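FEZ-1 protein (PDB 5WCK) probably hydrolyses beta-lactam antibiotics, as a monomeric subclass B3 metallo-beta-lactamase whose active site holds two zinc ions. Local coordinates at residues I30-I39 with V134-T142. The protein carries 2 engineered substitutions. Numbering follows the deposited sequence.
Sequences IVTPRGNILI and VELGGTVLT. With SO4 (sulfate ion), chain F.
L136 reaches from its hairpin into the turn end of the hairpin facing it, where its isobutyl group crosses T32 at about a right angle and runs past I37 in the opposite direction. Its CG stands anti to the backbone N (chi1 -176°), which carries CD2 over the backbone to 3.4 Å from G35 O and 3.9 Å from I37 CG1, while CD1 faces R34 O. T32 OG1 serves its own turn: it donates to G35 O (2.6 Å) and accepts from R34 N (3.0 Å) in an ST turn, leaving CG2 to rest 3.3 Å from L136 O. Beside it, the methyls I30 CG2 and T139 CG2 meet at 3.6 Å; T139 OG1 is hydrogen-bonded to N16 ND2. Deeper in, L141 points CD2 tip to tip at I39 CD1 (4.0 Å) and also meets I30 and I37, with L68 and M158 packing nearby. At the turns, R34 lays CG against G137 CA, then bends so that NE and NH2 grip a sulfate ion. Two beta hairpins, one from each sheet, thus pack through their facing side chains, and the isoleucines and L141 form part of the apolar layer between the two sheets of the alpha-beta/beta-alpha sandwich of metallo-beta-lactamases.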
ATOM      1  N   ILE A  30      -0.973 -12.356   2.868  1.00  5.78           N
ATOM      2  CA  ILE A  30      -2.288 -12.954   3.105  1.00  7.16           C
ATOM      3  C   ILE A  30      -2.112 -14.438   2.778  1.00  7.35           C
ATOM      4  O   ILE A  30      -1.754 -14.785   1.658  1.00  8.30           O
ATOM      5  CB  ILE A  30      -3.398 -12.282   2.275  1.00  7.86           C
ATOM      6  CG1 ILE A  30      -3.615 -10.812   2.641  1.00  8.71           C
ATOM      7  CG2 ILE A  30      -4.703 -13.033   2.457  1.00 10.07           C
ATOM      8  CD1 ILE A  30      -2.682  -9.834   2.023  1.00 12.37           C
ATOM      9  N   VAL A  31      -2.382 -15.293   3.766  1.00  7.29           N
ATOM     10  CA  VAL A  31      -2.070 -16.721   3.695  1.00  6.08           C
ATOM     11  C   VAL A  31      -3.380 -17.488   3.495  1.00  6.34           C
ATOM     12  O   VAL A  31      -4.301 -17.363   4.306  1.00  8.37           O
ATOM     13  CB  VAL A  31      -1.336 -17.194   4.959  1.00  8.44           C
ATOM     14  CG1 VAL A  31      -1.148 -18.704   4.953  1.00 11.13           C
ATOM     15  CG2 VAL A  31      -0.001 -16.487   5.100  1.00  8.79           C
ATOM     16  N   THR A  32      -3.430 -18.284   2.425  1.00  7.64           N
ATOM     17  CA  THR A  32      -4.627 -19.058   2.070  1.00  8.51           C
ATOM     18  C   THR A  32      -4.237 -20.499   1.795  1.00  6.72           C
ATOM     19  O   THR A  32      -3.084 -20.819   1.518  1.00  9.52           O
ATOM     20  CB  THR A  32      -5.386 -18.490   0.862  1.00  7.35           C
ATOM     21  OG1 THR A  32      -4.868 -19.058  -0.347  1.00  8.99           O
ATOM     22  CG2 THR A  32      -5.324 -16.978   0.780  1.00  8.05           C
ATOM     23  N   PRO A  33      -5.231 -21.412   1.824  1.00  6.82           N
ATOM     24  CA  PRO A  33      -4.978 -22.808   1.468  1.00  8.52           C
ATOM     25  C   PRO A  33      -4.467 -23.032   0.040  1.00  9.53           C
ATOM     26  O   PRO A  33      -3.952 -24.137  -0.254  1.00 12.38           O
ATOM     27  CB  PRO A  33      -6.340 -23.473   1.679  1.00  9.52           C
ATOM     28  CG  PRO A  33      -7.060 -22.572   2.634  1.00 12.13           C
ATOM     29  CD  PRO A  33      -6.620 -21.180   2.243  1.00 10.96           C
ATOM     30  N   ARG A  34      -4.599 -22.019  -0.828  1.00  9.37           N
ATOM     31  CA  ARG A  34      -4.201 -22.129  -2.223  1.00  7.88           C
ATOM     32  C   ARG A  34      -2.999 -21.230  -2.529  1.00  8.85           C
ATOM     33  O   ARG A  34      -2.696 -20.978  -3.711  1.00 10.96           O
ATOM     34  CB  ARG A  34      -5.384 -21.802  -3.148  1.00 10.56           C
ATOM     35  CG  ARG A  34      -6.632 -22.638  -2.877  1.00  9.11           C
ATOM     36  CD  ARG A  34      -6.394 -24.126  -3.051  1.00 13.50           C
ATOM     37  NE  ARG A  34      -6.130 -24.448  -4.430  1.00 15.84           N
ATOM     38  CZ  ARG A  34      -5.732 -25.639  -4.871  1.00 19.55           C
ATOM     39  NH1 ARG A  34      -5.411 -26.602  -4.017  1.00 16.91           N
ATOM     40  NH2 ARG A  34      -5.688 -25.860  -6.170  1.00 17.71           N
ATOM     41  N   GLY A  35      -2.313 -20.767  -1.480  1.00 10.01           N
ATOM     42  CA  GLY A  35      -1.109 -19.963  -1.635  1.00  7.54           C
ATOM     43  C   GLY A  35      -1.301 -18.588  -1.029  1.00  7.47           C
ATOM     44  O   GLY A  35      -2.346 -18.298  -0.421  1.00  6.96           O
ATOM     45  N   ASN A  36      -0.287 -17.735  -1.209  1.00  7.50           N
ATOM     46  CA  ASN A  36      -0.221 -16.468  -0.481  1.00  7.29           C
ATOM     47  C   ASN A  36      -0.239 -15.269  -1.431  1.00  7.61           C
ATOM     48  O   ASN A  36       0.207 -15.359  -2.586  1.00  7.12           O
ATOM     49  CB  ASN A  36       1.040 -16.432   0.381  1.00  8.76           C
ATOM     50  CG  ASN A  36       1.143 -17.643   1.280  1.00  8.90           C
ATOM     51  OD1 ASN A  36       0.125 -18.222   1.687  1.00  9.14           O
ATOM     52  ND2 ASN A  36       2.371 -18.041   1.568  1.00  8.13           N
ATOM     53  N   ILE A  37      -0.732 -14.133  -0.913  1.00  5.54           N
ATOM     54  CA  ILE A  37      -0.715 -12.854  -1.604  1.00  4.80           C
ATOM     55  C   ILE A  37       0.257 -11.943  -0.847  1.00  6.25           C
ATOM     56  O   ILE A  37       0.192 -11.882   0.386  1.00  6.81           O
ATOM     57  CB  ILE A  37      -2.097 -12.187  -1.628  1.00  6.03           C
ATOM     58  CG1 ILE A  37      -3.158 -13.111  -2.242  1.00  7.67           C
ATOM     59  CG2 ILE A  37      -2.045 -10.827  -2.313  1.00  7.74           C
ATOM     60  CD1 ILE A  37      -4.570 -12.597  -2.117  1.00  8.75           C
ATOM     61  N   LEU A  38       1.162 -11.305  -1.583  1.00  5.35           N
ATOM     62  CA  LEU A  38       2.096 -10.330  -1.035  1.00  6.38           C
ATOM     63  C   LEU A  38       1.724  -8.936  -1.544  1.00  6.27           C
ATOM     64  O   LEU A  38       1.499  -8.752  -2.756  1.00  6.42           O
ATOM     65  CB  LEU A  38       3.524 -10.698  -1.456  1.00  6.91           C
ATOM     66  CG  LEU A  38       4.607  -9.722  -1.017  1.00  9.47           C
ATOM     67  CD1 LEU A  38       4.742  -9.656   0.493  1.00  6.57           C
ATOM     68  CD2 LEU A  38       5.955 -10.071  -1.631  1.00 12.14           C
ATOM     69  N   ILE A  39       1.660  -7.963  -0.620  1.00  5.63           N
ATOM     70  CA  ILE A  39       1.380  -6.540  -0.974  1.00  4.91           C
ATOM     71  C   ILE A  39       2.622  -5.708  -0.608  1.00  5.68           C
ATOM     72  O   ILE A  39       2.992  -5.751   0.539  1.00  6.03           O
ATOM     73  CB  ILE A  39       0.124  -6.006  -0.250  1.00  7.16           C
ATOM     74  CG1 ILE A  39      -1.057  -6.975  -0.337  1.00  6.00           C
ATOM     75  CG2 ILE A  39      -0.247  -4.650  -0.820  1.00  7.40           C
ATOM     76  CD1 ILE A  39      -2.379  -6.391   0.135  1.00  7.08           C
ATOM     77  N   VAL A 134      -9.647  -9.346  -5.845  1.00  6.16           N
ATOM     78  CA  VAL A 134      -8.554 -10.277  -5.990  1.00  6.71           C
ATOM     79  C   VAL A 134      -8.836 -11.407  -5.002  1.00  8.08           C
ATOM     80  O   VAL A 134      -8.923 -11.177  -3.777  1.00  8.01           O
ATOM     81  CB  VAL A 134      -7.185  -9.631  -5.733  1.00  6.73           C
ATOM     82  CG1 VAL A 134      -6.060 -10.670  -5.706  1.00  8.02           C
ATOM     83  CG2 VAL A 134      -6.893  -8.529  -6.741  1.00  7.48           C
ATOM     84  N   GLU A 135      -9.018 -12.617  -5.547  1.00  6.24           N
ATOM     85  CA  GLU A 135      -9.532 -13.745  -4.769  1.00  7.62           C
ATOM     86  C   GLU A 135      -8.515 -14.892  -4.835  1.00 11.36           C
ATOM     87  O   GLU A 135      -7.998 -15.218  -5.908  1.00 11.39           O
ATOM     88  CB  GLU A 135     -10.882 -14.207  -5.334  1.00  9.94           C
ATOM     89  CG  GLU A 135     -11.984 -13.137  -5.342  1.00 18.35           C
ATOM     90  CD  GLU A 135     -13.331 -13.577  -5.920  1.00 34.38           C
ATOM     91  OE1 GLU A 135     -14.078 -14.286  -5.218  1.00 25.10           O
ATOM     92  OE2 GLU A 135     -13.634 -13.231  -7.091  1.00 26.58           O
ATOM     93  N   LEU A 136      -8.216 -15.512  -3.688  1.00  7.01           N
ATOM     94  CA  LEU A 136      -7.371 -16.684  -3.647  1.00  6.99           C
ATOM     95  C   LEU A 136      -7.762 -17.521  -2.438  1.00  7.81           C
ATOM     96  O   LEU A 136      -7.820 -17.005  -1.318  1.00  8.41           O
ATOM     97  CB  LEU A 136      -5.891 -16.286  -3.556  1.00  7.29           C
ATOM     98  CG  LEU A 136      -4.860 -17.411  -3.595  1.00  8.45           C
ATOM     99  CD1 LEU A 136      -4.863 -18.152  -4.923  1.00 12.48           C
ATOM    100  CD2 LEU A 136      -3.471 -16.893  -3.293  1.00 10.57           C
ATOM    101  N   GLY A 137      -8.079 -18.803  -2.691  1.00  9.94           N
ATOM    102  CA  GLY A 137      -8.342 -19.722  -1.602  1.00  8.26           C
ATOM    103  C   GLY A 137      -9.485 -19.290  -0.694  1.00  9.23           C
ATOM    104  O   GLY A 137      -9.472 -19.638   0.493  1.00  9.54           O
ATOM    105  N   GLY A 138     -10.457 -18.544  -1.248  1.00 10.01           N
ATOM    106  CA  GLY A 138     -11.606 -18.062  -0.495  1.00 10.41           C
ATOM    107  C   GLY A 138     -11.413 -16.694   0.142  1.00  9.96           C
ATOM    108  O   GLY A 138     -12.372 -16.114   0.647  1.00 11.10           O
ATOM    109  N   THR A 139     -10.171 -16.206   0.208  1.00  8.07           N
ATOM    110  CA  THR A 139      -9.925 -14.861   0.692  1.00  8.24           C
ATOM    111  C   THR A 139     -10.219 -13.853  -0.430  1.00  9.43           C
ATOM    112  O   THR A 139      -9.837 -14.087  -1.572  1.00 10.20           O
ATOM    113  CB  THR A 139      -8.502 -14.737   1.239  1.00 11.79           C
ATOM    114  OG1 THR A 139      -8.458 -15.532   2.423  1.00 13.13           O
ATOM    115  CG2 THR A 139      -8.143 -13.302   1.555  1.00 14.66           C
ATOM    116  N   VAL A 140     -10.884 -12.735  -0.089  1.00  8.10           N
ATOM    117  CA  VAL A 140     -11.323 -11.742  -1.080  1.00  9.54           C
ATOM    118  C   VAL A 140     -10.781 -10.370  -0.667  1.00  9.49           C
ATOM    119  O   VAL A 140     -11.198  -9.842   0.394  1.00  9.99           O
ATOM    120  CB  VAL A 140     -12.854 -11.687  -1.187  1.00 14.38           C
ATOM    121  CG1 VAL A 140     -13.293 -10.626  -2.195  1.00 14.76           C
ATOM    122  CG2 VAL A 140     -13.448 -13.051  -1.526  1.00 14.54           C
ATOM    123  N   LEU A 141      -9.896  -9.799  -1.495  1.00  7.30           N
ATOM    124  CA  LEU A 141      -9.396  -8.425  -1.335  1.00  7.71           C
ATOM    125  C   LEU A 141     -10.124  -7.569  -2.371  1.00  8.25           C
ATOM    126  O   LEU A 141     -10.421  -8.052  -3.472  1.00 10.59           O
ATOM    127  CB  LEU A 141      -7.884  -8.351  -1.587  1.00  9.54           C
ATOM    128  CG  LEU A 141      -6.989  -8.652  -0.391  1.00 11.17           C
ATOM    129  CD1 LEU A 141      -7.302  -9.998   0.208  1.00 12.59           C
ATOM    130  CD2 LEU A 141      -5.516  -8.607  -0.793  1.00 15.43           C
ATOM    131  N   THR A 142     -10.387  -6.309  -2.039  1.00  5.20           N
ATOM    132  CA  THR A 142     -11.004  -5.383  -2.976  1.00  6.65           C
ATOM    133  C   THR A 142     -10.078  -4.192  -3.217  1.00  8.09           C
ATOM    134  O   THR A 142      -9.550  -3.589  -2.249  1.00  6.86           O
ATOM    135  CB  THR A 142     -12.379  -4.894  -2.507  1.00  7.28           C
ATOM    136  OG1 THR A 142     -13.296  -5.996  -2.346  1.00  8.46           O
ATOM    137  CG2 THR A 142     -12.974  -3.931  -3.510  1.00  9.40           C
TER
HETATM  138  S   SO4 F 304      -7.006 -22.470  -7.309  0.70 25.30           S
HETATM  139  O1  SO4 F 304      -6.509 -21.414  -6.433  0.70 29.55           O
HETATM  140  O2  SO4 F 304      -5.863 -23.216  -7.867  0.70 33.55           O
HETATM  141  O3  SO4 F 304      -7.863 -23.354  -6.468  0.70 32.76           O
HETATM  142  O4  SO4 F 304      -7.853 -22.028  -8.402  0.70 23.82           O